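Local coordinates for protein putative alkaline phosphatase (Pseudomonas fluorescens, PDB 4F1V) that binds phosphate with high affinity in the periplasm, probably as the solute-binding component of an ABC transporter that imports phosphate, at residues A[62-67]-A[148-153]; A[89-94]-A[292-297]; A[41-46]-A[55-60]. One frame throughout, in Å; residues are numbered along the deposited sequence.

Contact 1 of 3, residues A[62-67]-A[148-153]. With PI (hydrogenphosphate ion), chain B.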
loop_
_atom_site.group_PDB
_atom_site.type_symbol
_atom_site.label_atom_id
_atom_site.label_comp_id
_atom_site.label_asym_id
_atom_site.label_seq_id
_atom_site.Cartn_x
_atom_site.Cartn_y
_atom_site.Cartn_z
ATOM N N SER A 62 -0.659 -1.753 -6.460
ATOM C CA SER A 62 -1.832 -1.500 -5.654
ATOM C C SER A 62 -1.550 -1.827 -4.190
ATOM O O SER A 62 -0.998 -2.891 -3.905
ATOM C CB SER A 62 -3.003 -2.361 -6.134
ATOM O OG SER A 62 -4.157 -1.999 -5.409
ATOM N N ASP A 63 -1.963 -0.962 -3.273
ATOM C CA ASP A 63 -2.013 -1.276 -1.854
ATOM C C ASP A 63 -3.451 -1.598 -1.392
ATOM O O ASP A 63 -3.695 -1.751 -0.182
ATOM C CB ASP A 63 -1.269 -0.267 -0.908
ATOM C CG ASP A 63 -0.776 0.982 -1.663
ATOM O OD1 ASP A 63 0.390 1.054 -2.048
ATOM O OD2 ASP A 63 -1.657 1.853 -1.865
ATOM N N SER A 64 -4.362 -1.722 -2.349
ATOM C CA SER A 64 -5.690 -2.260 -2.154
ATOM C C SER A 64 -5.762 -3.678 -2.734
ATOM O O SER A 64 -5.429 -3.892 -3.914
ATOM C CB SER A 64 -6.745 -1.391 -2.859
ATOM O OG SER A 64 -8.002 -2.006 -2.899
ATOM N N LYS A 65 -6.212 -4.655 -1.966
ATOM C CA LYS A 65 -6.389 -6.006 -2.508
ATOM C C LYS A 65 -7.461 -6.034 -3.599
ATOM O O LYS A 65 -8.442 -5.293 -3.579
ATOM C CB LYS A 65 -6.803 -6.975 -1.416
ATOM C CG LYS A 65 -5.618 -7.360 -0.481
ATOM C CD LYS A 65 -5.837 -8.564 0.381
ATOM C CE LYS A 65 -5.975 -9.910 -0.194
ATOM N NZ LYS A 65 -5.776 -10.958 0.956
ATOM N N LEU A 66 -7.244 -6.973 -4.529
ATOM C CA LEU A 66 -8.310 -7.320 -5.465
ATOM C C LEU A 66 -9.519 -7.917 -4.693
ATOM O O LEU A 66 -9.345 -8.835 -3.892
ATOM C CB LEU A 66 -7.769 -8.297 -6.505
ATOM C CG LEU A 66 -6.802 -7.654 -7.478
ATOM C CD1 LEU A 66 -5.977 -8.712 -8.172
ATOM C CD2 LEU A 66 -7.510 -6.825 -8.578
ATOM N N SER A 67 -10.712 -7.371 -4.946
ATOM C CA SER A 67 -11.885 -7.843 -4.261
ATOM C C SER A 67 -12.373 -9.152 -4.888
ATOM O O SER A 67 -12.001 -9.551 -5.982
ATOM C CB SER A 67 -13.008 -6.809 -4.361
ATOM O OG SER A 67 -13.444 -6.774 -5.720
ATOM N N THR A 148 -3.597 3.369 0.374
ATOM C CA THR A 148 -3.195 3.929 1.658
ATOM C C THR A 148 -4.412 3.980 2.590
ATOM O O THR A 148 -4.362 3.607 3.784
ATOM C CB THR A 148 -2.573 5.307 1.548
ATOM O OG1 THR A 148 -1.523 5.311 0.553
ATOM C CG2 THR A 148 -1.938 5.724 2.876
ATOM N N THR A 149 -5.548 4.430 2.051
ATOM C CA THR A 149 -6.797 4.408 2.834
ATOM C C THR A 149 -7.121 2.982 3.273
ATOM O O THR A 149 -7.535 2.791 4.442
ATOM C CB THR A 149 -7.982 4.982 2.037
ATOM O OG1 THR A 149 -7.684 6.361 1.777
ATOM C CG2 THR A 149 -9.300 4.849 2.813
ATOM N N GLU A 150 -7.013 1.988 2.385
ATOM C CA GLU A 150 -7.331 0.618 2.795
ATOM C C GLU A 150 -6.398 0.183 3.952
ATOM O O GLU A 150 -6.864 -0.373 4.959
ATOM C CB GLU A 150 -7.250 -0.327 1.594
ATOM C CG GLU A 150 -7.728 -1.749 1.964
ATOM C CD GLU A 150 -7.834 -2.640 0.727
ATOM O OE1 GLU A 150 -8.668 -2.336 -0.157
ATOM O OE2 GLU A 150 -7.068 -3.662 0.647
ATOM N N LEU A 151 -5.089 0.411 3.817
ATOM C CA LEU A 151 -4.164 -0.006 4.870
ATOM C C LEU A 151 -4.497 0.674 6.213
ATOM O O LEU A 151 -4.397 0.070 7.285
ATOM C CB LEU A 151 -2.710 0.313 4.476
ATOM C CG LEU A 151 -2.140 -0.517 3.329
ATOM C CD1 LEU A 151 -0.739 -0.040 3.020
ATOM C CD2 LEU A 151 -2.178 -2.003 3.648
ATOM N N PHE A 152 -4.823 1.953 6.151
ATOM C CA PHE A 152 -5.119 2.747 7.371
ATOM C C PHE A 152 -6.454 2.337 8.021
ATOM O O PHE A 152 -6.529 2.193 9.233
ATOM C CB PHE A 152 -5.092 4.230 7.001
ATOM C CG PHE A 152 -5.285 5.171 8.187
ATOM C CD1 PHE A 152 -4.490 5.115 9.311
ATOM C CD2 PHE A 152 -6.269 6.140 8.137
ATOM C CE1 PHE A 152 -4.618 5.977 10.372
ATOM C CE2 PHE A 152 -6.428 7.036 9.201
ATOM C CZ PHE A 152 -5.622 6.973 10.292
ATOM N N THR A 153 -7.475 2.190 7.190
ATOM C CA THR A 153 -8.785 1.809 7.732
ATOM C C THR A 153 -8.799 0.384 8.234
ATOM O O THR A 153 -9.576 0.077 9.146
ATOM C CB THR A 153 -9.931 2.092 6.754
ATOM O OG1 THR A 153 -9.807 1.277 5.555
ATOM C CG2 THR A 153 -10.062 3.548 6.431
HETATM P P PI B . -2.479 4.834 -3.124
HETATM O O1 PI B . -3.518 3.869 -3.694
HETATM O O2 PI B . -2.192 5.981 -4.095
HETATM O O3 PI B . -2.931 5.357 -1.755
HETATM O O4 PI B . -1.144 4.059 -2.943
HETATM O O HOH W 1 -4.644 -3.419 1.841
HETATM O O HOH W 2 -9.734 -4.697 -1.197
#
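Glu150 swings CG to the far side from its amide N (chi1 -174°) and, extended beyond, carries its carboxylate from helix 147-159 to segment 62-67, the loop that leaves strand 59-62, where Ser64 OG is placed within reach of it by a similar first torsion (chi1 169°). The meeting spans the cleft of a Venus flytrap protein, in which phosphate is held between two lobes. Two bonds divide the carboxylate. Lys65 N gives a nearly straight bond to Glu150 OE2 (2.9 Å, 164° at the hydrogen), arriving on the syn side a little out of plane, whereas Ser64 OG donates to Glu150 OE1 at 2.8 Å from above the carboxylate plane. A water donates to both Glu150 OE1 and Lys65 O. Ser64 and Lys65 from the loop and Arg154 on its own helix, in a salt bridge to OE2, hold the buried acid, which is probably kept as the carboxylate; Lys37 also donates to Ser64 OG. Closer to the ligand, Leu151 CD1 packs on Asp63 CB at 4.0 Å. Thr148, near the start of the helix, holds one phosphate oxygen twice: its N lies 3.0 Å and its OG1 2.7 Å from O3 of the ion. Beside this first helical turn, Asp63, its OD1 hydrogen-bonded to Thr294 OG1, brings OD2 within 2.5 Å of phosphate O4, so close that one of these two acid groups probably holds a proton.

Contact 2 of 3, residues A[89-94]-A[292-297]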
loop_
_atom_site.group_PDB
_atom_site.type_symbol
_atom_site.label_atom_id
_atom_site.label_comp_id
_atom_site.label_asym_id
_atom_site.label_seq_id
_atom_site.Cartn_x
_atom_site.Cartn_y
_atom_site.Cartn_z
ATOM N N PRO A 89 2.760 -9.548 -2.940
ATOM C CA PRO A 89 3.385 -8.402 -2.208
ATOM C C PRO A 89 4.644 -7.963 -2.900
ATOM O O PRO A 89 5.434 -8.799 -3.360
ATOM C CB PRO A 89 3.700 -9.021 -0.840
ATOM C CG PRO A 89 2.594 -10.014 -0.705
ATOM C CD PRO A 89 2.589 -10.697 -2.076
ATOM N N SER A 90 4.856 -6.640 -2.871
ATOM C CA SER A 90 6.087 -6.015 -3.336
ATOM C C SER A 90 7.056 -5.705 -2.194
ATOM O O SER A 90 8.178 -6.170 -2.184
ATOM C CB SER A 90 5.708 -4.754 -4.111
ATOM O OG SER A 90 6.900 -4.116 -4.563
ATOM N N VAL A 91 6.565 -4.928 -1.217
ATOM C CA VAL A 91 7.321 -4.496 -0.051
ATOM C C VAL A 91 6.334 -4.332 1.132
ATOM O O VAL A 91 5.165 -4.182 0.947
ATOM C CB VAL A 91 8.103 -3.170 -0.266
ATOM C CG1 VAL A 91 8.995 -3.256 -1.506
ATOM C CG2 VAL A 91 7.141 -1.972 -0.421
ATOM N N GLY A 92 6.940 -4.333 2.365
ATOM C CA GLY A 92 6.166 -3.890 3.536
ATOM C C GLY A 92 6.262 -2.400 3.759
ATOM O O GLY A 92 7.262 -1.762 3.328
ATOM N N THR A 93 5.302 -1.844 4.454
ATOM C CA THR A 93 5.267 -0.415 4.715
ATOM C C THR A 93 4.560 -0.095 6.019
ATOM O O THR A 93 3.553 -0.738 6.365
ATOM C CB THR A 93 4.537 0.342 3.532
ATOM O OG1 THR A 93 4.695 1.733 3.677
ATOM C CG2 THR A 93 3.091 -0.049 3.338
ATOM N N SER A 94 5.055 0.944 6.697
ATOM C CA SER A 94 4.279 1.576 7.743
ATOM C C SER A 94 3.230 2.551 7.082
ATOM O O SER A 94 3.285 2.814 5.876
ATOM C CB SER A 94 5.175 2.358 8.713
ATOM O OG SER A 94 5.835 3.406 7.994
ATOM N N GLY A 292 1.393 -2.588 6.730
ATOM C CA GLY A 292 0.802 -3.565 5.804
ATOM C C GLY A 292 1.681 -3.732 4.598
ATOM O O GLY A 292 2.883 -3.416 4.667
ATOM N N PHE A 293 1.128 -4.279 3.508
ATOM C CA PHE A 293 1.868 -4.531 2.273
ATOM C C PHE A 293 1.312 -3.704 1.136
ATOM O O PHE A 293 0.110 -3.421 1.050
ATOM C CB PHE A 293 1.849 -6.039 1.869
ATOM C CG PHE A 293 2.610 -6.892 2.852
ATOM C CD1 PHE A 293 1.995 -7.409 3.987
ATOM C CD2 PHE A 293 3.962 -7.099 2.661
ATOM C CE1 PHE A 293 2.729 -8.150 4.905
ATOM C CE2 PHE A 293 4.688 -7.843 3.579
ATOM C CZ PHE A 293 4.076 -8.395 4.688
ATOM N N THR A 294 2.224 -3.344 0.217
ATOM C CA THR A 294 1.812 -2.860 -1.120
ATOM C C THR A 294 2.243 -3.910 -2.140
ATOM O O THR A 294 3.249 -4.594 -1.924
ATOM C CB THR A 294 2.374 -1.466 -1.396
ATOM O OG1 THR A 294 1.878 -1.016 -2.653
ATOM C CG2 THR A 294 3.884 -1.387 -1.406
ATOM N N ASN A 295 1.470 -4.044 -3.220
ATOM C CA ASN A 295 1.450 -5.249 -4.057
ATOM C C ASN A 295 1.641 -4.938 -5.540
ATOM O O ASN A 295 1.482 -3.812 -6.008
ATOM C CB ASN A 295 0.111 -6.000 -3.859
ATOM C CG ASN A 295 -0.239 -6.048 -2.381
ATOM O OD1 ASN A 295 0.584 -6.493 -1.553
ATOM N ND2 ASN A 295 -1.415 -5.628 -2.057
ATOM N N LEU A 296 1.976 -6.028 -6.266
ATOM C CA LEU A 296 2.028 -6.030 -7.755
ATOM C C LEU A 296 0.863 -6.875 -8.287
ATOM O O LEU A 296 0.493 -7.898 -7.693
ATOM C CB LEU A 296 3.306 -6.718 -8.229
ATOM C CG LEU A 296 4.661 -6.224 -7.686
ATOM C CD1 LEU A 296 5.821 -7.016 -8.275
ATOM C CD2 LEU A 296 4.839 -4.758 -7.893
ATOM N N ILE A 297 0.347 -6.480 -9.448
ATOM C CA ILE A 297 -0.626 -7.254 -10.196
ATOM C C ILE A 297 -0.103 -7.359 -11.636
ATOM O O ILE A 297 0.139 -6.347 -12.297
ATOM C CB ILE A 297 -2.002 -6.589 -10.188
ATOM C CG1 ILE A 297 -2.523 -6.424 -8.739
ATOM C CG2 ILE A 297 -3.017 -7.406 -11.025
ATOM C CD1 ILE A 297 -3.710 -5.451 -8.653
#
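The ring of Phe293 meets the neighbouring strand along its CD2 side, where Pro89 CB, Val91 O and Gly92 CA all approach obliquely. Val91 O is the nearest of the three, 3.6 Å from Phe293 CD2, while Pro89 CB makes an apolar contact with the same ring carbon at 4.0 Å. Gly92 pairs directly with Phe293 and brings its CA near that ring carbon too, 4.0 Å from Phe293 CD2. Beside this pair, Thr93 and Gly292 exchange two backbone hydrogen bonds, and Thr294 N donates to Val91 O at 3.1 Å. Strands 85-94 and 291-299 run antiparallel, their short segments at 156°, and 85-94 is an outermost strand of the five-stranded mixed sheet. The register shifts by one residue at a classic beta bulge: Ser90 and Val91 both face Thr294, whose carbonyl O takes a bond from Ser90 N (2.8 Å, in the carbonyl plane) and a weak one from Val91 N (3.4 Å). On the face shared by Val91 and Thr294, the two side chains lie side by side, pointing the same way. Thr294 has OG1 anti to the backbone N (chi1 -176°), which leaves CG2 between the N and the carbonyl carbon and presses it against Val91 CG2, a tight carbon contact of 3.5 Å, while OG1 is hydrogen-bonded to Asp63. Within the bulge, Ser90 CB packs on Leu296 CD2 at 3.9 Å, and Ser90 OG is hydrogen-bonded to Tyr15 and His318.

Contact 3 of 3, residues A[41-46]-A[55-60]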
loop_
_atom_site.group_PDB
_atom_site.type_symbol
_atom_site.label_atom_id
_atom_site.label_comp_id
_atom_site.label_asym_id
_atom_site.label_seq_id
_atom_site.Cartn_x
_atom_site.Cartn_y
_atom_site.Cartn_z
ATOM N N LEU A 41 -7.434 -4.610 -14.923
ATOM C CA LEU A 41 -8.545 -5.542 -15.060
ATOM C C LEU A 41 -9.309 -5.391 -16.370
ATOM O O LEU A 41 -9.855 -6.354 -16.904
ATOM C CB LEU A 41 -9.475 -5.452 -13.861
ATOM C CG LEU A 41 -8.857 -5.862 -12.495
ATOM C CD1 LEU A 41 -9.774 -5.328 -11.379
ATOM C CD2 LEU A 41 -8.634 -7.369 -12.403
ATOM N N ASN A 42 -9.354 -4.145 -16.875
ATOM C CA ASN A 42 -10.090 -3.806 -18.089
ATOM C C ASN A 42 -9.180 -3.511 -19.281
ATOM O O ASN A 42 -9.647 -3.166 -20.356
ATOM C CB ASN A 42 -11.009 -2.547 -17.807
ATOM C CG ASN A 42 -11.946 -2.873 -16.668
ATOM O OD1 ASN A 42 -12.869 -3.660 -16.831
ATOM N ND2 ASN A 42 -11.677 -2.334 -15.478
ATOM N N ASN A 43 -7.859 -3.615 -19.087
ATOM C CA ASN A 43 -6.907 -3.198 -20.090
ATOM C C ASN A 43 -7.217 -1.790 -20.616
ATOM O O ASN A 43 -7.358 -1.583 -21.813
ATOM C CB ASN A 43 -6.768 -4.214 -21.237
ATOM C CG ASN A 43 -5.583 -3.876 -22.137
ATOM O OD1 ASN A 43 -4.578 -3.364 -21.632
ATOM N ND2 ASN A 43 -5.687 -4.199 -23.401
ATOM N N ASP A 44 -7.315 -0.857 -19.678
ATOM C CA ASP A 44 -7.765 0.497 -19.967
ATOM C C ASP A 44 -6.680 1.507 -19.601
ATOM O O ASP A 44 -6.570 1.960 -18.460
ATOM C CB ASP A 44 -9.046 0.799 -19.220
ATOM C CG ASP A 44 -9.574 2.215 -19.473
ATOM O OD1 ASP A 44 -9.002 2.911 -20.325
ATOM O OD2 ASP A 44 -10.572 2.543 -18.774
ATOM N N TYR A 45 -5.884 1.855 -20.619
ATOM C CA TYR A 45 -4.763 2.769 -20.391
ATOM C C TYR A 45 -5.163 4.178 -20.020
ATOM O O TYR A 45 -4.388 4.926 -19.432
ATOM C CB TYR A 45 -3.869 2.797 -21.661
ATOM C CG TYR A 45 -2.523 3.455 -21.475
ATOM C CD1 TYR A 45 -2.319 4.800 -21.798
ATOM C CD2 TYR A 45 -1.443 2.758 -20.964
ATOM C CE1 TYR A 45 -1.125 5.426 -21.622
ATOM C CE2 TYR A 45 -0.213 3.355 -20.765
ATOM C CZ TYR A 45 -0.055 4.716 -21.095
ATOM O OH TYR A 45 1.133 5.361 -20.935
ATOM N N THR A 46 -6.426 4.549 -20.284
ATOM C CA THR A 46 -6.876 5.873 -19.894
ATOM C C THR A 46 -6.901 6.105 -18.376
ATOM O O THR A 46 -6.879 7.216 -17.902
ATOM C CB THR A 46 -8.244 6.261 -20.451
ATOM O OG1 THR A 46 -9.309 5.575 -19.779
ATOM C CG2 THR A 46 -8.340 6.112 -21.961
ATOM N N LYS A 55 -2.143 2.434 -26.195
ATOM C CA LYS A 55 -1.307 1.556 -25.437
ATOM C C LYS A 55 -2.155 0.553 -24.624
ATOM O O LYS A 55 -3.309 0.825 -24.303
ATOM C CB LYS A 55 -0.361 2.377 -24.507
ATOM C CG LYS A 55 0.717 3.128 -25.267
ATOM C CD LYS A 55 1.644 3.878 -24.380
ATOM C CE LYS A 55 2.825 4.525 -25.164
ATOM N NZ LYS A 55 3.649 5.299 -24.186
ATOM N N ASN A 56 -1.539 -0.566 -24.333
ATOM C CA ASN A 56 -2.076 -1.590 -23.421
ATOM C C ASN A 56 -1.488 -1.391 -22.013
ATOM O O ASN A 56 -0.463 -0.795 -21.807
ATOM C CB ASN A 56 -1.761 -2.996 -23.958
ATOM C CG ASN A 56 -2.515 -3.253 -25.250
ATOM O OD1 ASN A 56 -3.728 -3.185 -25.282
ATOM N ND2 ASN A 56 -1.794 -3.440 -26.334
ATOM N N VAL A 57 -2.216 -1.987 -21.036
ATOM C CA VAL A 57 -1.778 -2.023 -19.644
ATOM C C VAL A 57 -1.223 -3.427 -19.378
ATOM O O VAL A 57 -1.899 -4.416 -19.673
ATOM C CB VAL A 57 -2.931 -1.738 -18.681
ATOM C CG1 VAL A 57 -2.515 -1.938 -17.218
ATOM C CG2 VAL A 57 -3.457 -0.332 -18.898
ATOM N N HIS A 58 -0.021 -3.508 -18.816
ATOM C CA HIS A 58 0.601 -4.792 -18.560
ATOM C C HIS A 58 0.649 -5.180 -17.099
ATOM O O HIS A 58 0.729 -6.379 -16.791
ATOM C CB HIS A 58 2.014 -4.798 -19.177
ATOM C CG HIS A 58 1.990 -4.531 -20.648
ATOM N ND1 HIS A 58 2.124 -3.288 -21.161
ATOM C CD2 HIS A 58 1.706 -5.382 -21.679
ATOM C CE1 HIS A 58 1.978 -3.378 -22.463
ATOM N NE2 HIS A 58 1.651 -4.606 -22.813
ATOM N N TRP A 59 0.654 -4.198 -16.178
ATOM C CA TRP A 59 0.775 -4.506 -14.739
ATOM C C TRP A 59 0.262 -3.275 -13.967
ATOM O O TRP A 59 0.157 -2.180 -14.501
ATOM C CB TRP A 59 2.189 -4.863 -14.341
ATOM C CG TRP A 59 3.229 -3.812 -14.336
ATOM C CD1 TRP A 59 3.902 -3.302 -15.417
ATOM C CD2 TRP A 59 3.772 -3.110 -13.195
ATOM N NE1 TRP A 59 4.830 -2.350 -15.014
ATOM C CE2 TRP A 59 4.765 -2.226 -13.649
ATOM C CE3 TRP A 59 3.484 -3.163 -11.812
ATOM C CZ2 TRP A 59 5.519 -1.415 -12.768
ATOM C CZ3 TRP A 59 4.212 -2.372 -10.923
ATOM C CH2 TRP A 59 5.238 -1.513 -11.408
ATOM N N ALA A 60 0.007 -3.507 -12.667
ATOM C CA ALA A 60 -0.362 -2.408 -11.763
ATOM C C ALA A 60 0.324 -2.569 -10.397
ATOM O O ALA A 60 0.552 -3.667 -9.919
ATOM C CB ALA A 60 -1.840 -2.305 -11.568
HETATM O O HOH W 3 -5.800 0.377 -23.195
HETATM O O HOH W 4 1.888 7.236 -23.548
#
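The side chains of Asn43 and Asn56 cross at a slant, yet their amide planes lie only 24° apart, just where helix 33-42 ends in a Schellman motif and Asn43 takes the positive phi. Asn43 ND2 donates to Asn56 OD1 at 2.9 Å; the acceptor lies in the Asn43 amide plane, but the donor stands tilted from the plane of the Asn56 carbonyl. The other end of the Asn43 amide works on the backbone: a first torsion that turns CG away from its own N (chi1 -170°) places OD1 2.8 Å from Val57 N, in a bond that is almost straight (174° at the hydrogen). Replacing Asn43 by alanine removes both amide ends and is likely to leave Val57 N without its acceptor and Asn56 OD1 without this donor. Directly after the motif, Asp44 OD1 accepts from Thr46 N in an Asx turn and also from Thr46 OG1, both from the same face of the carboxylate. Tyr45 and Lys55 lie side by side and point the same way. Lys55 CB sits over the centre of one ring face in a CH-pi contact, 3.8 Å from the Tyr45 ring centroid, and the extended chain runs on until its CD lies beside the hydroxyl end. Val57 CG2 packs against Tyr45 CA at 3.7 Å. One water bridges Asn43 O, Tyr45 N and Lys55 O; another accepts from Lys55 NZ at 2.7 Å.

Contacts 1 and 2, with centres about 10 Å apart, touch each other beside the phosphate site. Asp63, which touches the ion in contact 1, is probably hydrogen-bonded through OD1 to Thr294 OG1 of contact 2 (2.6 Å), so Thr294, its side chain about 6 Å from the ion, acts as a second-shell partner. Ser62 O also receives Asn295 N at 2.8 Å. Contact 3 lies farther off, its centre about 19 Å from that of contact 1 and about 20 Å from that of contact 2. It joins contact 2 through the sheet, where Ile297 N lies 2.9 Å from Ala60 O, and reaches contact 1 by packing of Leu41 CD1 on Leu66 CD2 (3.9 Å).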